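Local coordinates for protein rhodopsin (Todarodes pacificus, PDB 2Z73) that detects dim light through bound retinal, whose 11-cis to all-trans isomerisation switches on G-protein signalling to phospholipase C for vision, at residues Ala278-Leu283 against Glu290-Tyr295; Asn200-Phe205 against Ala284-Leu289. All blocks are in the same frame, centred on the assembly; numbering follows the deposited sequence.

Contact 1 of 2, residues Ala278-Leu283 against Glu290-Tyr295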
loop_
_atom_site.group_PDB
_atom_site.type_symbol
_atom_site.label_atom_id
_atom_site.label_comp_id
_atom_site.label_asym_id
_atom_site.label_seq_id
_atom_site.Cartn_x
_atom_site.Cartn_y
_atom_site.Cartn_z
ATOM N N ALA A 278 -10.272 3.031 9.822
ATOM C CA ALA A 278 -11.038 4.094 9.189
ATOM C C ALA A 278 -12.408 4.183 9.849
ATOM O O ALA A 278 -12.857 5.265 10.229
ATOM C CB ALA A 278 -11.191 3.817 7.706
ATOM N N VAL A 279 -13.053 3.030 9.996
ATOM C CA VAL A 279 -14.373 2.955 10.592
ATOM C C VAL A 279 -14.365 3.511 12.013
ATOM O O VAL A 279 -15.161 4.393 12.339
ATOM C CB VAL A 279 -14.903 1.492 10.576
ATOM C CG1 VAL A 279 -16.107 1.336 11.490
ATOM C CG2 VAL A 279 -15.311 1.114 9.153
ATOM N N VAL A 280 -13.465 3.011 12.854
ATOM C CA VAL A 280 -13.389 3.489 14.224
ATOM C C VAL A 280 -13.211 4.995 14.261
ATOM O O VAL A 280 -13.677 5.661 15.184
ATOM C CB VAL A 280 -12.215 2.877 14.984
ATOM C CG1 VAL A 280 -12.153 3.458 16.404
ATOM C CG2 VAL A 280 -12.359 1.363 15.017
ATOM N N ALA A 281 -12.523 5.534 13.263
ATOM C CA ALA A 281 -12.301 6.972 13.213
ATOM C C ALA A 281 -13.635 7.659 12.978
ATOM O O ALA A 281 -14.004 8.595 13.690
ATOM C CB ALA A 281 -11.330 7.314 12.091
ATOM N N LEU A 282 -14.360 7.178 11.975
ATOM C CA LEU A 282 -15.657 7.744 11.632
ATOM C C LEU A 282 -16.634 7.734 12.790
ATOM O O LEU A 282 -17.403 8.676 12.956
ATOM C CB LEU A 282 -16.249 7.003 10.432
ATOM C CG LEU A 282 -15.599 7.434 9.121
ATOM C CD1 LEU A 282 -16.161 6.624 7.967
ATOM C CD2 LEU A 282 -15.828 8.926 8.906
ATOM N N LEU A 283 -16.611 6.673 13.590
ATOM C CA LEU A 283 -17.499 6.589 14.743
ATOM C C LEU A 283 -17.161 7.724 15.696
ATOM O O LEU A 283 -18.042 8.380 16.240
ATOM C CB LEU A 283 -17.323 5.248 15.471
ATOM C CG LEU A 283 -18.105 4.030 14.977
ATOM C CD1 LEU A 283 -17.954 3.850 13.467
ATOM C CD2 LEU A 283 -17.603 2.806 15.717
ATOM N N GLU A 290 -18.053 7.161 22.809
ATOM C CA GLU A 290 -17.823 6.284 23.951
ATOM C C GLU A 290 -17.369 4.910 23.506
ATOM O O GLU A 290 -16.922 4.102 24.317
ATOM C CB GLU A 290 -19.066 6.169 24.849
ATOM C CG GLU A 290 -20.384 5.974 24.123
ATOM C CD GLU A 290 -20.981 7.284 23.638
ATOM O OE1 GLU A 290 -22.067 7.254 23.018
ATOM O OE2 GLU A 290 -20.370 8.341 23.882
ATOM N N TRP A 291 -17.479 4.652 22.208
ATOM C CA TRP A 291 -17.042 3.372 21.662
ATOM C C TRP A 291 -15.533 3.406 21.449
ATOM O O TRP A 291 -14.832 2.420 21.677
ATOM C CB TRP A 291 -17.734 3.091 20.325
ATOM C CG TRP A 291 -19.182 2.738 20.450
ATOM C CD1 TRP A 291 -19.849 2.407 21.595
ATOM C CD2 TRP A 291 -20.132 2.625 19.386
ATOM N NE1 TRP A 291 -21.155 2.090 21.308
ATOM C CE2 TRP A 291 -21.356 2.216 19.959
ATOM C CE3 TRP A 291 -20.068 2.828 18.002
ATOM C CZ2 TRP A 291 -22.511 2.003 19.196
ATOM C CZ3 TRP A 291 -21.217 2.615 17.239
ATOM C CH2 TRP A 291 -22.422 2.206 17.842
ATOM N N VAL A 292 -15.043 4.562 21.017
ATOM C CA VAL A 292 -13.629 4.739 20.743
ATOM C C VAL A 292 -12.771 4.685 21.993
ATOM O O VAL A 292 -12.288 5.703 22.467
ATOM C CB VAL A 292 -13.368 6.070 20.020
ATOM C CG1 VAL A 292 -11.942 6.112 19.523
ATOM C CG2 VAL A 292 -14.337 6.234 18.865
ATOM N N THR A 293 -12.588 3.483 22.525
ATOM C CA THR A 293 -11.760 3.275 23.707
ATOM C C THR A 293 -10.298 3.109 23.292
ATOM O O THR A 293 -9.990 2.909 22.105
ATOM C CB THR A 293 -12.159 1.996 24.445
ATOM O OG1 THR A 293 -12.091 0.891 23.533
ATOM C CG2 THR A 293 -13.561 2.113 25.006
ATOM N N PRO A 294 -9.376 3.171 24.270
ATOM C CA PRO A 294 -7.938 3.024 24.017
ATOM C C PRO A 294 -7.614 1.862 23.073
ATOM O O PRO A 294 -6.843 2.041 22.142
ATOM C CB PRO A 294 -7.373 2.820 25.414
ATOM C CG PRO A 294 -8.245 3.699 26.232
ATOM C CD PRO A 294 -9.627 3.390 25.705
ATOM N N TYR A 295 -8.205 0.689 23.314
ATOM C CA TYR A 295 -7.983 -0.485 22.465
ATOM C C TYR A 295 -8.801 -0.377 21.180
ATOM O O TYR A 295 -8.383 -0.854 20.126
ATOM C CB TYR A 295 -8.385 -1.779 23.177
ATOM C CG TYR A 295 -7.574 -2.119 24.405
ATOM C CD1 TYR A 295 -8.208 -2.510 25.589
ATOM C CD2 TYR A 295 -6.181 -2.045 24.399
ATOM C CE1 TYR A 295 -7.484 -2.810 26.732
ATOM C CE2 TYR A 295 -5.437 -2.349 25.551
ATOM C CZ TYR A 295 -6.102 -2.729 26.708
ATOM O OH TYR A 295 -5.393 -3.025 27.852
#
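Leu283, on the last membrane turns of helix 246-286, pushes its side chain against the indole of Trp291. The bond from CA to CB heads toward 290-295, though CB itself makes no close contact with the ring. With CG set anti to the carbonyl carbon (chi1 -85°), the isobutyl group is carried to the edge of the indole, and CG comes to 3.8 Å from Trp291 CE3, in the ring plane. From there the two branches part. CD2 takes the closest approach, 3.4 Å from Trp291 CE3, and lies 3.9 Å from CZ3 of the same ring. Leu283 CD1 instead turns back along its own helix to rest 3.7 Å from Val279 CG1. The CD2 methyl thus abuts the benzo rim of the indole, the two side chains crossing at about a right angle, with no polar bond between them.

A second, looser meeting lies one turn lower. Val280 CG1 and Val292 CG1 are 4.1 Å apart, each held anti to its own backbone nitrogen, while Val292 CG2 drops to 3.8 Å from Val280 O.

The backbone at Val292 makes an inverse gamma turn, closed by a weak bond of 2.6 Å from Thr293 N to Trp291 O, and His22 hydrogen-bonds to Val292 O. Just beyond, Thr293 is the N-cap of helix 294-306, its OG1 bonded to Ala296 N. Turn and cap bring the chain from the short third extracellular loop into transmembrane helix 7 of the rhodopsin-type seven-helix bundle.

Contact 2 of 2, residues Asn200-Phe205 against Ala284-Leu289. With RET (retinal), chain D.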
loop_
_atom_site.group_PDB
_atom_site.type_symbol
_atom_site.label_atom_id
_atom_site.label_comp_id
_atom_site.label_asym_id
_atom_site.label_seq_id
_atom_site.Cartn_x
_atom_site.Cartn_y
_atom_site.Cartn_z
ATOM N N ASN A 200 -11.742 18.467 6.625
ATOM C CA ASN A 200 -10.480 17.824 6.303
ATOM C C ASN A 200 -10.640 16.310 6.388
ATOM O O ASN A 200 -10.084 15.579 5.573
ATOM C CB ASN A 200 -9.378 18.295 7.245
ATOM C CG ASN A 200 -8.017 17.763 6.848
ATOM O OD1 ASN A 200 -7.424 16.951 7.557
ATOM N ND2 ASN A 200 -7.516 18.221 5.705
ATOM N N ILE A 201 -11.396 15.835 7.372
ATOM C CA ILE A 201 -11.626 14.396 7.489
ATOM C C ILE A 201 -12.394 13.933 6.258
ATOM O O ILE A 201 -12.002 12.978 5.590
ATOM C CB ILE A 201 -12.464 14.035 8.730
ATOM C CG1 ILE A 201 -11.645 14.260 9.996
ATOM C CG2 ILE A 201 -12.930 12.596 8.632
ATOM C CD1 ILE A 201 -12.370 13.928 11.261
ATOM N N LEU A 202 -13.493 14.616 5.953
ATOM C CA LEU A 202 -14.299 14.245 4.796
ATOM C C LEU A 202 -13.452 14.243 3.527
ATOM O O LEU A 202 -13.645 13.411 2.635
ATOM C CB LEU A 202 -15.480 15.208 4.648
ATOM C CG LEU A 202 -16.465 15.146 5.818
ATOM C CD1 LEU A 202 -17.508 16.227 5.658
ATOM C CD2 LEU A 202 -17.111 13.767 5.883
ATOM N N CYS A 203 -12.508 15.175 3.454
ATOM C CA CYS A 203 -11.623 15.263 2.303
ATOM C C CYS A 203 -10.669 14.069 2.262
ATOM O O CYS A 203 -10.418 13.496 1.194
ATOM C CB CYS A 203 -10.817 16.557 2.354
ATOM S SG CYS A 203 -11.671 17.988 1.696
ATOM N N MET A 204 -10.135 13.709 3.428
ATOM C CA MET A 204 -9.215 12.590 3.521
ATOM C C MET A 204 -9.894 11.321 3.047
ATOM O O MET A 204 -9.400 10.638 2.144
ATOM C CB MET A 204 -8.723 12.401 4.957
ATOM C CG MET A 204 -7.521 13.264 5.320
ATOM S SD MET A 204 -6.902 12.926 6.958
ATOM C CE MET A 204 -5.503 14.026 7.014
ATOM N N PHE A 205 -11.034 11.013 3.655
ATOM C CA PHE A 205 -11.797 9.825 3.310
ATOM C C PHE A 205 -12.264 9.780 1.861
ATOM O O PHE A 205 -12.124 8.768 1.184
ATOM C CB PHE A 205 -13.006 9.722 4.230
ATOM C CG PHE A 205 -12.719 9.028 5.526
ATOM C CD1 PHE A 205 -12.861 7.653 5.633
ATOM C CD2 PHE A 205 -12.286 9.737 6.627
ATOM C CE1 PHE A 205 -12.575 6.996 6.820
ATOM C CE2 PHE A 205 -11.999 9.089 7.813
ATOM C CZ PHE A 205 -12.144 7.710 7.909
ATOM N N ALA A 284 -15.868 7.958 15.883
ATOM C CA ALA A 284 -15.408 9.005 16.781
ATOM C C ALA A 284 -15.794 10.390 16.282
ATOM O O ALA A 284 -15.973 11.315 17.074
ATOM C CB ALA A 284 -13.897 8.910 16.953
ATOM N N GLN A 285 -15.932 10.538 14.972
ATOM C CA GLN A 285 -16.268 11.835 14.402
ATOM C C GLN A 285 -17.756 12.007 14.114
ATOM O O GLN A 285 -18.243 13.140 13.976
ATOM C CB GLN A 285 -15.469 12.045 13.111
ATOM C CG GLN A 285 -15.819 13.302 12.322
ATOM C CD GLN A 285 -15.394 14.576 13.023
ATOM O OE1 GLN A 285 -15.627 15.676 12.525
ATOM N NE2 GLN A 285 -14.763 14.435 14.178
ATOM N N PHE A 286 -18.484 10.895 14.030
ATOM C CA PHE A 286 -19.910 10.954 13.726
ATOM C C PHE A 286 -20.809 10.112 14.616
ATOM O O PHE A 286 -22.017 10.336 14.650
ATOM C CB PHE A 286 -20.147 10.537 12.279
ATOM C CG PHE A 286 -19.569 11.480 11.269
ATOM C CD1 PHE A 286 -18.698 11.013 10.293
ATOM C CD2 PHE A 286 -19.934 12.822 11.258
ATOM C CE1 PHE A 286 -18.204 11.865 9.321
ATOM C CE2 PHE A 286 -19.444 13.683 10.286
ATOM C CZ PHE A 286 -18.577 13.202 9.313
ATOM N N GLY A 287 -20.236 9.149 15.329
ATOM C CA GLY A 287 -21.047 8.296 16.178
ATOM C C GLY A 287 -20.730 8.334 17.661
ATOM O O GLY A 287 -20.293 9.358 18.185
ATOM N N PRO A 288 -20.963 7.220 18.372
ATOM C CA PRO A 288 -20.713 7.090 19.810
ATOM C C PRO A 288 -19.231 7.157 20.181
ATOM O O PRO A 288 -18.533 6.138 20.181
ATOM C CB PRO A 288 -21.308 5.724 20.144
ATOM C CG PRO A 288 -22.356 5.539 19.105
ATOM C CD PRO A 288 -21.681 6.040 17.866
ATOM N N LEU A 289 -18.745 8.349 20.510
ATOM C CA LEU A 289 -17.349 8.486 20.891
ATOM C C LEU A 289 -17.032 7.554 22.049
ATOM O O LEU A 289 -15.878 7.197 22.254
ATOM C CB LEU A 289 -17.037 9.922 21.312
ATOM C CG LEU A 289 -15.611 10.194 21.833
ATOM C CD1 LEU A 289 -14.602 10.075 20.680
ATOM C CD2 LEU A 289 -15.547 11.586 22.453
HETATM C C1 RET D . -8.231 6.970 6.124
HETATM C C2 RET D . -9.012 5.794 5.472
HETATM C C3 RET D . -8.180 4.579 5.098
HETATM C C4 RET D . -6.939 4.943 4.264
HETATM C C5 RET D . -6.148 6.111 4.854
HETATM C C6 RET D . -6.708 7.037 5.698
HETATM C C7 RET D . -5.907 8.188 6.291
HETATM C C8 RET D . -4.923 8.049 7.283
HETATM C C9 RET D . -4.014 9.018 7.911
HETATM C C10 RET D . -3.197 8.460 8.813
HETATM C C11 RET D . -2.123 9.020 9.605
HETATM C C12 RET D . -1.326 8.380 10.514
HETATM C C13 RET D . -1.306 6.996 11.129
HETATM C C14 RET D . -0.288 6.637 11.969
HETATM C C15 RET D . -0.205 5.323 12.619
HETATM C C16 RET D . -8.938 8.284 5.792
HETATM C C17 RET D . -8.399 6.779 7.667
HETATM C C18 RET D . -4.722 6.061 4.371
HETATM C C19 RET D . -4.029 10.476 7.497
HETATM C C20 RET D . -2.473 6.053 10.762
#
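Ile201 reaches Gln285 with its outermost carbon. Its chain is stretched beyond CB (chi2 -180°), which carries CD1 straight to the carboxamide: 3.6 Å from Gln285 CD, and nearly as close to OE1 and NE2 of the same group, so the methyl meets the amide broadside. Gln285 leaves the backbone with CG anti to N and then bends (chi2 69°). The bend turns its amide toward the loop ahead of helix 195-224, where NE2 gives hydrogen bonds to the carbonyls of Ser192 and Tyr190; this buried polar end is satisfied although the Ile201 methyl packed against it is apolar, and Arg198 hydrogen-bonds to Gln285 O.

Alongside, Leu202 CD2 comes to the edge of the Phe286 ring, 3.8 Å from its CZ, near the ring plane. A face of the same ring is taken by Gln285 CG, which stands 3.9 Å above the plane, over the centre. These pairs join the extracellular ends of transmembrane helices 5 and 6 in the opsin bundle, on the extracellular side of the chromophore pocket.

Phe205 and Met204 form part of that pocket. The Phe205 ring offers a face to retinal C16, a methyl of the ionone ring, 3.6 Å above the plane over its centre. With an alanine here, the C16 methyl would probably lose its aromatic floor, and a gap is likely to open toward Ala278 and Leu282, which the ring also touches. Met204, extended beyond CG, brings SD to 3.8 Å from retinal C19, a methyl on the polyene.

How the contacts relate
After the first four transmembrane helices the chain enters 200-205, near the start of helix 195-224, then runs through the cytoplasmic side and returns along helix 246-286, so that contact 2 closes a long, mostly helical excursion when 284-289 arrives. Contact 1 closes a much shorter one, between 278-283 and 290-295. Their segments alternate along the chain, so the two contacts cross, and both use helix 246-286. They also touch: Phe205 CZ packs 3.7 Å from Leu282 CG, and Ala284 CB meets Val292 CG2 at 3.3 Å. Helix 246-286 is thereby joined to helix 195-224 and to the approach to helix 294-306, at the extracellular end of the bundle.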